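Local atomic coordinates of polyketide biosynthesis cytochrome P450 PksS (Bacillus subtilis, PDB entry 4YZR), a protein that acts as a heme-dependent cytochrome P450 on dihydrobacillaene in the biosynthesis of the polyketide antibiotic bacillaene. Residues N16-L21 and F392-E397; I313-G318 and R341-G346. All blocks are in the same frame, centred on the assembly; numbering follows the deposited sequence. Where two conformers were deposited one is given.

Contact 1 of 2, residues N16-L21 and F392-E397; sequences NPFSVL and FLRGLE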
ATOM      1  N   ASN A  16      11.374 -13.931  -4.910  1.00 12.22           N
ATOM      2  CA  ASN A  16      10.041 -14.351  -4.335  1.00 12.91           C
ATOM      3  C   ASN A  16      10.088 -14.147  -2.850  1.00 11.69           C
ATOM      4  O   ASN A  16      10.513 -15.009  -2.108  1.00 11.87           O
ATOM      5  CB  ASN A  16       9.739 -15.801  -4.738  1.00 13.74           C
ATOM      6  CG  ASN A  16       8.354 -16.201  -4.341  1.00 17.18           C
ATOM      7  OD1 ASN A  16       7.772 -15.553  -3.513  1.00 15.97           O
ATOM      8  ND2 ASN A  16       7.878 -17.313  -4.793  1.00 21.12           N
ATOM      9  N   PRO A  17       9.522 -13.027  -2.406  1.00 10.70           N
ATOM     10  CA  PRO A  17       9.577 -12.797  -0.960  1.00 11.50           C
ATOM     11  C   PRO A  17       8.626 -13.730  -0.150  1.00 11.09           C
ATOM     12  O   PRO A  17       8.888 -13.990   1.003  1.00 11.93           O
ATOM     13  CB  PRO A  17       9.192 -11.320  -0.838  1.00 11.30           C
ATOM     14  CG  PRO A  17       8.390 -11.102  -2.022  1.00 11.70           C
ATOM     15  CD  PRO A  17       9.044 -11.864  -3.105  1.00 12.47           C
ATOM     16  N   PHE A  18       7.637 -14.214  -0.853  1.00 12.22           N
ATOM     17  CA  PHE A  18       6.665 -15.100  -0.208  1.00 12.42           C
ATOM     18  C   PHE A  18       7.342 -16.381   0.170  1.00 13.14           C
ATOM     19  O   PHE A  18       7.138 -16.942   1.246  1.00 13.16           O
ATOM     20  CB  PHE A  18       5.467 -15.337  -1.039  1.00 12.78           C
ATOM     21  CG  PHE A  18       4.771 -14.079  -1.372  1.00 11.81           C
ATOM     22  CD1 PHE A  18       5.050 -13.303  -2.476  1.00 12.39           C
ATOM     23  CD2 PHE A  18       3.777 -13.605  -0.482  1.00 13.96           C
ATOM     24  CE1 PHE A  18       4.394 -12.118  -2.689  1.00 14.03           C
ATOM     25  CE2 PHE A  18       3.109 -12.402  -0.754  1.00 13.97           C
ATOM     26  CZ  PHE A  18       3.405 -11.665  -1.821  1.00 14.07           C
ATOM     27  N   SER A  19       8.236 -16.857  -0.711  1.00 14.84           N
ATOM     28  CA  SER A  19       8.873 -18.146  -0.378  0.50 14.45           C
ATOM     29  C   SER A  19       9.942 -17.949   0.721  1.00 15.53           C
ATOM     30  O   SER A  19      10.060 -18.791   1.596  1.00 16.42           O
ATOM     31  CB  SER A  19       9.470 -18.878  -1.603  0.50 15.14           C
ATOM     32  OG  SER A  19      10.535 -19.737  -1.280  0.50 18.73           O
ATOM     33  N   VAL A  20      10.600 -16.824   0.749  1.00 13.43           N
ATOM     34  CA  VAL A  20      11.548 -16.568   1.819  1.00 13.17           C
ATOM     35  C   VAL A  20      10.819 -16.460   3.164  1.00 12.87           C
ATOM     36  O   VAL A  20      11.164 -17.050   4.196  1.00 13.56           O
ATOM     37  CB  VAL A  20      12.378 -15.286   1.570  1.00 13.89           C
ATOM     38  CG1 VAL A  20      13.217 -14.905   2.737  1.00 14.38           C
ATOM     39  CG2 VAL A  20      13.282 -15.500   0.339  1.00 14.06           C
ATOM     40  N   LEU A  21       9.819 -15.550   3.209  1.00 12.00           N
ATOM     41  CA  LEU A  21       9.094 -15.336   4.463  1.00 12.82           C
ATOM     42  C   LEU A  21       8.392 -16.646   4.944  1.00 12.25           C
ATOM     43  O   LEU A  21       8.308 -16.901   6.131  1.00 12.22           O
ATOM     44  CB  LEU A  21       8.082 -14.218   4.325  1.00 10.58           C
ATOM     45  CG  LEU A  21       8.590 -12.819   4.023  1.00 11.35           C
ATOM     46  CD1 LEU A  21       7.409 -11.882   3.833  1.00 12.62           C
ATOM     47  CD2 LEU A  21       9.472 -12.399   5.146  1.00 12.74           C
ATOM     48  N   PHE A 392       9.728  -3.649   0.893  1.00 11.99           N
ATOM     49  CA  PHE A 392       8.469  -3.616   1.608  1.00 11.04           C
ATOM     50  C   PHE A 392       7.348  -3.700   0.661  1.00 10.29           C
ATOM     51  O   PHE A 392       6.285  -4.273   1.048  1.00 11.30           O
ATOM     52  CB  PHE A 392       8.393  -2.349   2.450  1.00 12.33           C
ATOM     53  CG  PHE A 392       9.464  -2.250   3.488  1.00 14.91           C
ATOM     54  CD1 PHE A 392       9.386  -2.989   4.671  1.00 15.11           C
ATOM     55  CD2 PHE A 392      10.552  -1.515   3.272  1.00 17.59           C
ATOM     56  CE1 PHE A 392      10.384  -2.904   5.624  1.00 17.99           C
ATOM     57  CE2 PHE A 392      11.589  -1.425   4.229  1.00 18.88           C
ATOM     58  CZ  PHE A 392      11.482  -2.166   5.356  1.00 19.00           C
ATOM     59  N   LEU A 393       7.396  -3.057  -0.463  1.00 11.11           N
ATOM     60  CA  LEU A 393       6.306  -2.989  -1.448  1.00 11.53           C
ATOM     61  C   LEU A 393       6.550  -3.901  -2.622  1.00 13.02           C
ATOM     62  O   LEU A 393       7.495  -3.550  -3.468  1.00 16.83           O
ATOM     63  CB  LEU A 393       6.165  -1.579  -1.914  1.00 13.55           C
ATOM     64  CG  LEU A 393       6.141  -0.453  -0.876  1.00 14.78           C
ATOM     65  CD1 LEU A 393       6.032   0.960  -1.512  1.00 18.18           C
ATOM     66  CD2 LEU A 393       5.070  -0.758   0.154  1.00 14.37           C
ATOM     67  N   ARG A 394       5.766  -4.907  -2.832  1.00 10.46           N
ATOM     68  CA  ARG A 394       5.967  -5.923  -3.847  1.00  9.90           C
ATOM     69  C   ARG A 394       5.207  -5.523  -5.073  1.00 10.49           C
ATOM     70  O   ARG A 394       3.993  -5.663  -5.127  1.00 11.77           O
ATOM     71  CB  ARG A 394       5.607  -7.266  -3.310  1.00 10.55           C
ATOM     72  CG  ARG A 394       5.867  -8.453  -4.204  1.00 11.52           C
ATOM     73  CD  ARG A 394       7.264  -8.470  -4.687  1.00 11.42           C
ATOM     74  NE  ARG A 394       7.554  -9.683  -5.399  1.00 11.85           N
ATOM     75  CZ  ARG A 394       8.787  -9.983  -5.872  1.00 12.07           C
ATOM     76  NH1 ARG A 394       9.788  -9.150  -5.647  1.00 13.19           N
ATOM     77  NH2 ARG A 394       8.950 -11.139  -6.485  1.00 13.47           N
ATOM     78  N   GLY A 395       5.903  -5.025  -6.075  1.00 10.47           N
ATOM     79  CA  GLY A 395       5.268  -4.432  -7.250  1.00 10.10           C
ATOM     80  C   GLY A 395       6.002  -4.714  -8.551  1.00 10.24           C
ATOM     81  O   GLY A 395       7.219  -4.763  -8.576  1.00 10.95           O
ATOM     82  N   LEU A 396       5.223  -4.813  -9.604  1.00 10.86           N
ATOM     83  CA  LEU A 396       5.771  -5.099 -10.947  1.00 10.60           C
ATOM     84  C   LEU A 396       6.333  -3.893 -11.583  1.00 10.85           C
ATOM     85  O   LEU A 396       5.814  -2.816 -11.481  1.00 11.90           O
ATOM     86  CB  LEU A 396       4.632  -5.667 -11.794  1.00 10.51           C
ATOM     87  CG  LEU A 396       4.171  -7.026 -11.432  1.00 10.64           C
ATOM     88  CD1 LEU A 396       2.738  -7.304 -11.884  1.00 12.00           C
ATOM     89  CD2 LEU A 396       5.108  -8.142 -11.830  1.00 12.18           C
ATOM     90  N   GLU A 397       7.403  -4.108 -12.350  1.00 12.50           N
ATOM     91  CA  GLU A 397       7.873  -3.049 -13.238  1.00 14.34           C
ATOM     92  C   GLU A 397       7.050  -2.929 -14.519  1.00 13.10           C
ATOM     93  O   GLU A 397       6.807  -1.840 -14.964  1.00 15.50           O
ATOM     94  CB  GLU A 397       9.349  -3.412 -13.581  1.00 20.19           C
ATOM     95  CG  GLU A 397      10.226  -2.513 -14.408  1.00 28.29           C
ATOM     96  CD  GLU A 397      11.642  -3.168 -14.493  1.00 35.72           C
ATOM     97  OE1 GLU A 397      12.007  -3.831 -15.506  1.00 42.05           O
ATOM     98  OE2 GLU A 397      12.394  -3.125 -13.476  1.00 44.21           O
TER
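One face of the Arg394 guanidinium is taken by the ring of Pro17, whose CD sits over the centre of the flat group, 3.4 Å from Arg394 CZ. The Phe18 ring has Asn16 OD1 in its plane at one edge, while Arg394 approaches it obliquely. In the cytochrome P450 fold this joins the start of helix 17-27, near the N-terminus, to an irregular loop close to the C-terminus. Arg394 reaches across because CG stands anti to the backbone N (chi1 -175°) and the chain then bends at chi2 (53°), bringing CD and the guanidinium across the Pro17 ring at an oblique angle, and the charged end to the junction between helices 11-15 and 17-27. There NH1 donates to the carbonyl of His14 and NH2, weakly, to that of His15, and Trp387 adds a cation-pi contact. Arginine suits this buried place: its N-H groups can serve carbonyls at the end of a helix while its face accepts a hydrocarbon. Pro17 is equally apt, since the first turn of a helix needs no backbone N-H from it and its ring offers a rigid apolar surface. Asn16 is the N-cap. Its OD1 takes the N-H of Ser19 at 3.1 Å (N-H...O 148°), with the donor above the carbonyl plane, and that of Phe18 weakly. No hydrogen bond crosses between the two segments; beside the Pro17 contact, the nearest approach of Phe18 is CE1 to Arg394 CG, 4.2 Å.

Contact 2 of 2, residues I313-G318 and R341-G346; sequences IFIGIG and RHISFG. With HEM (protoporphyrin IX containing Fe), chain C.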
ATOM      1  N   ILE A 313      10.994  -4.104  14.675  1.00 11.36           N
ATOM      2  CA  ILE A 313      10.153  -5.225  14.416  1.00 11.63           C
ATOM      3  C   ILE A 313       9.648  -5.218  12.967  1.00 10.97           C
ATOM      4  O   ILE A 313       9.069  -4.186  12.559  1.00 11.84           O
ATOM      5  CB  ILE A 313       8.957  -5.241  15.361  1.00 11.45           C
ATOM      6  CG1 ILE A 313       9.370  -5.091  16.862  1.00 12.82           C
ATOM      7  CG2 ILE A 313       8.104  -6.416  15.146  1.00 13.11           C
ATOM      8  CD1 ILE A 313      10.215  -6.269  17.317  1.00 15.99           C
ATOM      9  N   PHE A 314       9.862  -6.317  12.287  1.00  9.43           N
ATOM     10  CA  PHE A 314       9.401  -6.468  10.905  1.00 10.01           C
ATOM     11  C   PHE A 314       8.273  -7.444  10.953  1.00 10.11           C
ATOM     12  O   PHE A 314       8.393  -8.621  11.293  1.00 11.03           O
ATOM     13  CB  PHE A 314      10.529  -7.008  10.010  1.00 11.04           C
ATOM     14  CG  PHE A 314      11.529  -5.988   9.535  1.00 11.99           C
ATOM     15  CD1 PHE A 314      12.270  -5.237  10.434  1.00 12.89           C
ATOM     16  CD2 PHE A 314      11.725  -5.810   8.155  1.00 13.35           C
ATOM     17  CE1 PHE A 314      13.168  -4.313  10.002  1.00 15.43           C
ATOM     18  CE2 PHE A 314      12.583  -4.801   7.739  1.00 14.94           C
ATOM     19  CZ  PHE A 314      13.339  -4.085   8.651  1.00 15.81           C
ATOM     20  N   ILE A 315       7.079  -7.031  10.505  1.00 10.20           N
ATOM     21  CA  ILE A 315       5.890  -7.787  10.455  1.00  9.96           C
ATOM     22  C   ILE A 315       5.756  -8.409   9.072  1.00 10.32           C
ATOM     23  O   ILE A 315       5.588  -7.685   8.066  1.00 10.08           O
ATOM     24  CB  ILE A 315       4.653  -6.962  10.778  1.00 10.59           C
ATOM     25  CG1 ILE A 315       4.743  -6.276  12.128  1.00 12.17           C
ATOM     26  CG2 ILE A 315       3.364  -7.723  10.617  1.00 10.84           C
ATOM     27  CD1 ILE A 315       4.693  -7.198  13.331  1.00 13.87           C
ATOM     28  N   GLY A 316       5.875  -9.717   8.935  1.00  9.75           N
ATOM     29  CA  GLY A 316       5.839 -10.449   7.711  1.00  9.12           C
ATOM     30  C   GLY A 316       4.457 -10.692   7.223  1.00  9.22           C
ATOM     31  O   GLY A 316       3.969 -11.823   7.230  1.00 10.46           O
ATOM     32  N   ILE A 317       3.796  -9.659   6.754  1.00  8.64           N
ATOM     33  CA  ILE A 317       2.435  -9.787   6.185  1.00  8.49           C
ATOM     34  C   ILE A 317       2.318 -10.923   5.214  1.00  9.43           C
ATOM     35  O   ILE A 317       1.354 -11.714   5.252  1.00  9.88           O
ATOM     36  CB  ILE A 317       2.015  -8.433   5.552  1.00  8.35           C
ATOM     37  CG1 ILE A 317       1.845  -7.361   6.572  1.00  8.92           C
ATOM     38  CG2 ILE A 317       0.722  -8.596   4.783  1.00  8.71           C
ATOM     39  CD1 ILE A 317       1.507  -5.959   6.033  1.00 10.26           C
ATOM     40  N   GLY A 318       3.243 -11.015   4.251  1.00  9.11           N
ATOM     41  CA  GLY A 318       3.094 -11.965   3.190  1.00  9.34           C
ATOM     42  C   GLY A 318       2.978 -13.433   3.695  1.00 10.38           C
ATOM     43  O   GLY A 318       2.186 -14.185   3.157  1.00 12.70           O
ATOM     44  N   ARG A 341      -9.400 -13.316   6.888  1.00 12.64           N
ATOM     45  CA  ARG A 341      -8.904 -12.448   7.882  1.00 12.71           C
ATOM     46  C   ARG A 341      -7.399 -12.108   7.637  1.00 11.14           C
ATOM     47  O   ARG A 341      -6.629 -11.989   8.496  1.00 11.28           O
ATOM     48  CB  ARG A 341      -9.146 -12.969   9.314  1.00 15.77           C
ATOM     49  CG  ARG A 341     -10.641 -13.122   9.636  1.00 23.76           C
ATOM     50  CD  ARG A 341     -10.973 -13.313  11.120  1.00 29.00           C
ATOM     51  NE  ARG A 341     -11.403 -14.708  11.213  1.00 43.33           N
ATOM     52  CZ  ARG A 341     -12.641 -15.164  11.026  1.00 36.00           C
ATOM     53  NH1 ARG A 341     -13.682 -14.354  10.912  1.00 48.11           N
ATOM     54  NH2 ARG A 341     -12.842 -16.449  11.089  1.00 42.90           N
ATOM     55  N   HIS A 342      -7.105 -11.728   6.394  1.00 10.38           N
ATOM     56  CA  HIS A 342      -5.774 -11.291   6.040  1.00  9.78           C
ATOM     57  C   HIS A 342      -5.422 -10.004   6.771  1.00  8.91           C
ATOM     58  O   HIS A 342      -6.311  -9.216   7.205  1.00 10.04           O
ATOM     59  CB  HIS A 342      -5.695 -11.076   4.493  1.00  9.39           C
ATOM     60  CG  HIS A 342      -6.478  -9.942   3.983  1.00  9.03           C
ATOM     61  ND1 HIS A 342      -6.130  -8.619   4.154  1.00 10.20           N
ATOM     62  CD2 HIS A 342      -7.639  -9.933   3.295  1.00  9.48           C
ATOM     63  CE1 HIS A 342      -7.002  -7.852   3.565  1.00 10.11           C
ATOM     64  NE2 HIS A 342      -7.966  -8.601   3.054  1.00  9.69           N
ATOM     65  N   ILE A 343      -4.158  -9.721   6.863  1.00  8.29           N
ATOM     66  CA  ILE A 343      -3.617  -8.507   7.445  1.00  9.12           C
ATOM     67  C   ILE A 343      -2.896  -7.600   6.419  1.00  8.36           C
ATOM     68  O   ILE A 343      -1.985  -6.878   6.732  1.00  8.52           O
ATOM     69  CB  ILE A 343      -2.712  -8.773   8.644  1.00  9.81           C
ATOM     70  CG1 ILE A 343      -1.523  -9.662   8.365  1.00 10.36           C
ATOM     71  CG2 ILE A 343      -3.544  -9.360   9.803  1.00 12.68           C
ATOM     72  CD1 ILE A 343      -0.431  -9.570   9.487  1.00 12.05           C
ATOM     73  N   SER A 344      -3.389  -7.680   5.190  1.00  7.78           N
ATOM     74  CA  SER A 344      -2.806  -6.836   4.132  1.00  7.88           C
ATOM     75  C   SER A 344      -2.939  -5.352   4.338  1.00  8.27           C
ATOM     76  O   SER A 344      -2.177  -4.575   3.773  1.00  8.24           O
ATOM     77  CB  SER A 344      -3.315  -7.166   2.816  1.00  8.19           C
ATOM     78  OG  SER A 344      -3.032  -8.596   2.550  1.00 10.69           O
ATOM     79  N   PHE A 345      -3.934  -4.957   5.122  1.00  8.11           N
ATOM     80  CA  PHE A 345      -4.203  -3.529   5.537  1.00  7.87           C
ATOM     81  C   PHE A 345      -3.674  -3.270   6.952  1.00  8.80           C
ATOM     82  O   PHE A 345      -4.004  -2.269   7.565  1.00  8.93           O
ATOM     83  CB  PHE A 345      -5.642  -3.193   5.400  1.00  7.39           C
ATOM     84  CG  PHE A 345      -6.168  -3.137   4.007  1.00  7.87           C
ATOM     85  CD1 PHE A 345      -5.614  -2.291   3.056  1.00  7.99           C
ATOM     86  CD2 PHE A 345      -7.330  -3.835   3.602  1.00  8.08           C
ATOM     87  CE1 PHE A 345      -6.085  -2.152   1.796  1.00  8.06           C
ATOM     88  CE2 PHE A 345      -7.854  -3.703   2.356  1.00  8.48           C
ATOM     89  CZ  PHE A 345      -7.260  -2.858   1.453  1.00  8.54           C
ATOM     90  N   GLY A 346      -2.887  -4.221   7.507  1.00  9.01           N
ATOM     91  CA  GLY A 346      -2.431  -4.123   8.876  1.00  9.82           C
ATOM     92  C   GLY A 346      -3.541  -4.536   9.799  1.00 10.83           C
ATOM     93  O   GLY A 346      -4.426  -5.331   9.472  1.00 11.53           O
TER
HETATM   94  CHA HEM C 502      -1.869   2.345   6.660  0.93  8.82           C
HETATM   95  CHB HEM C 502      -1.821  -1.125   3.298  0.93  7.20           C
HETATM   96  CHC HEM C 502      -3.967   1.907   0.161  0.93  7.08           C
HETATM   97  CHD HEM C 502      -3.851   5.366   3.484  0.93  9.16           C
HETATM   98  C1A HEM C 502      -1.646   1.147   6.023  0.93  7.99           C
HETATM   99  C2A HEM C 502      -1.076  -0.085   6.587  0.93  7.57           C
HETATM  100  C3A HEM C 502      -1.015  -0.990   5.643  0.93  7.39           C
HETATM  101  C4A HEM C 502      -1.640  -0.418   4.447  0.93  7.26           C
HETATM  102  CMA HEM C 502      -0.406  -2.333   5.718  0.93  8.20           C
HETATM  103  CAA HEM C 502      -0.499  -0.197   8.003  0.93  9.04           C
HETATM  104  CBA HEM C 502       0.922   0.131   8.063  0.93 10.10           C
HETATM  105  CGA HEM C 502       1.661   0.000   9.464  0.93 10.28           C
HETATM  106  O1A HEM C 502       2.928   0.147   9.365  0.93 11.37           O
HETATM  107  O2A HEM C 502       0.947  -0.265  10.358  0.93 11.17           O
HETATM  108  C1B HEM C 502      -2.392  -0.597   2.143  0.93  6.53           C
HETATM  109  C2B HEM C 502      -2.652  -1.304   0.932  0.93  6.25           C
HETATM  110  C3B HEM C 502      -3.248  -0.493   0.025  0.93  6.89           C
HETATM  111  C4B HEM C 502      -3.374   0.794   0.710  0.93  6.77           C
HETATM  112  CMB HEM C 502      -2.299  -2.711   0.777  0.93  7.64           C
HETATM  113  CAB HEM C 502      -3.699  -0.709  -1.339  0.93  7.88           C
HETATM  114  CBB HEM C 502      -3.943  -1.889  -1.788  0.93 13.04           C
HETATM  115  C1C HEM C 502      -4.183   3.122   0.755  0.93  7.48           C
HETATM  116  C2C HEM C 502      -4.773   4.280   0.209  0.93  7.93           C
HETATM  117  C3C HEM C 502      -4.746   5.295   1.168  0.93  8.92           C
HETATM  118  C4C HEM C 502      -4.081   4.731   2.299  0.93  7.84           C
HETATM  119  CMC HEM C 502      -5.448   4.256  -1.137  0.93  8.96           C
HETATM  120  CAC HEM C 502      -5.246   6.656   1.075  0.93 10.30           C
HETATM  121  CBC HEM C 502      -5.343   7.310  -0.025  0.93 16.19           C
HETATM  122  C1D HEM C 502      -3.292   4.885   4.643  0.93  8.11           C
HETATM  123  C2D HEM C 502      -3.039   5.672   5.825  0.93  9.68           C
HETATM  124  C3D HEM C 502      -2.500   4.800   6.726  0.93  8.96           C
HETATM  125  C4D HEM C 502      -2.427   3.467   6.095  0.93  8.13           C
HETATM  126  CMD HEM C 502      -3.397   7.125   6.046  0.93  9.90           C
HETATM  127  CAD HEM C 502      -2.085   5.083   8.148  0.93  9.65           C
HETATM  128  CBD HEM C 502      -3.194   4.857   9.128  0.93  9.97           C
HETATM  129  CGD HEM C 502      -2.878   5.236  10.608  0.93 10.07           C
HETATM  130  O1D HEM C 502      -1.680   5.353  10.889  0.93 11.16           O
HETATM  131  O2D HEM C 502      -3.863   5.325  11.365  0.93 12.42           O
HETATM  132  NA  HEM C 502      -2.048   0.846   4.761  0.93  7.60           N
HETATM  133  NB  HEM C 502      -2.896   0.672   1.978  0.93  7.37           N
HETATM  134  NC  HEM C 502      -3.790   3.410   2.033  0.93  8.26           N
HETATM  135  ND  HEM C 502      -2.903   3.575   4.795  0.93  8.19           N
HETATM  136 FE   HEM C 502      -2.970   2.119   3.426  0.93  7.61          FE
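Ile317 is brought onto Ile343 by its first torsion (chi1 -67°), which puts CG2 anti to the backbone N and CG1 anti to the carbonyl carbon, and by an extended chi2 (177°) that carries CD1 onward to the loop. The loop leads into the heme-binding segment of the cytochrome P450 fold; Phe345 opens the signature sequence that runs to Cys352, the probable axial ligand of the iron. Ile317 CD1 lies 3.7 Å from Ile343 O and also meets the heme methyl CMA, while CG2 rests on Ser344 CA at 4.0 Å. Branched, apolar isoleucines suit this buried seam: Ile343 CD1 reaches both Ile317 CG1 (4.3 Å) and Ile315 CG2. Ile343 O, though flanked by hydrocarbon, is satisfied within a type I turn by Gly346 N at 2.9 Å. The turn is steadied at its start by His342, whose ND1 accepts Ser344 N in the ring plane (3.1 Å, N-H...N 149°), while NE2 bonds to Glu279. Ser344 suits this buried place because its hydroxyl can donate to the carbonyl of Leu282. Glycine suits the last position of the turn, Gly346, where phi is positive and the backbone passes close to the heme. Phe345 points away from segment 313-318, and its ring meets the porphyrin obliquely, CE1 lying 3.6 Å from HEM C2B.

Overall arrangement
Contact 2 is wholly buried and borders the heme, whereas contact 1 is partly buried and lies away from the annotated sites. Their centres are about 13 Å apart, and along the chain both segments of contact 2 fall between those of contact 1. The chemistry follows the place: contact 1 sets a charged, flat group against a proline at a helix junction, while contact 2 relies on isoleucines packed against a turn that borders the cofactor. They share no helix or strand but meet through segment 313-318: the 392-397 loop touches strand 312-315 (Phe392 CE1 to Phe314 CE2, 3.6 Å), and helix 17-27 the start of helix 317-320 (Phe18 CE2 to Gly318 CA, 4.0 Å).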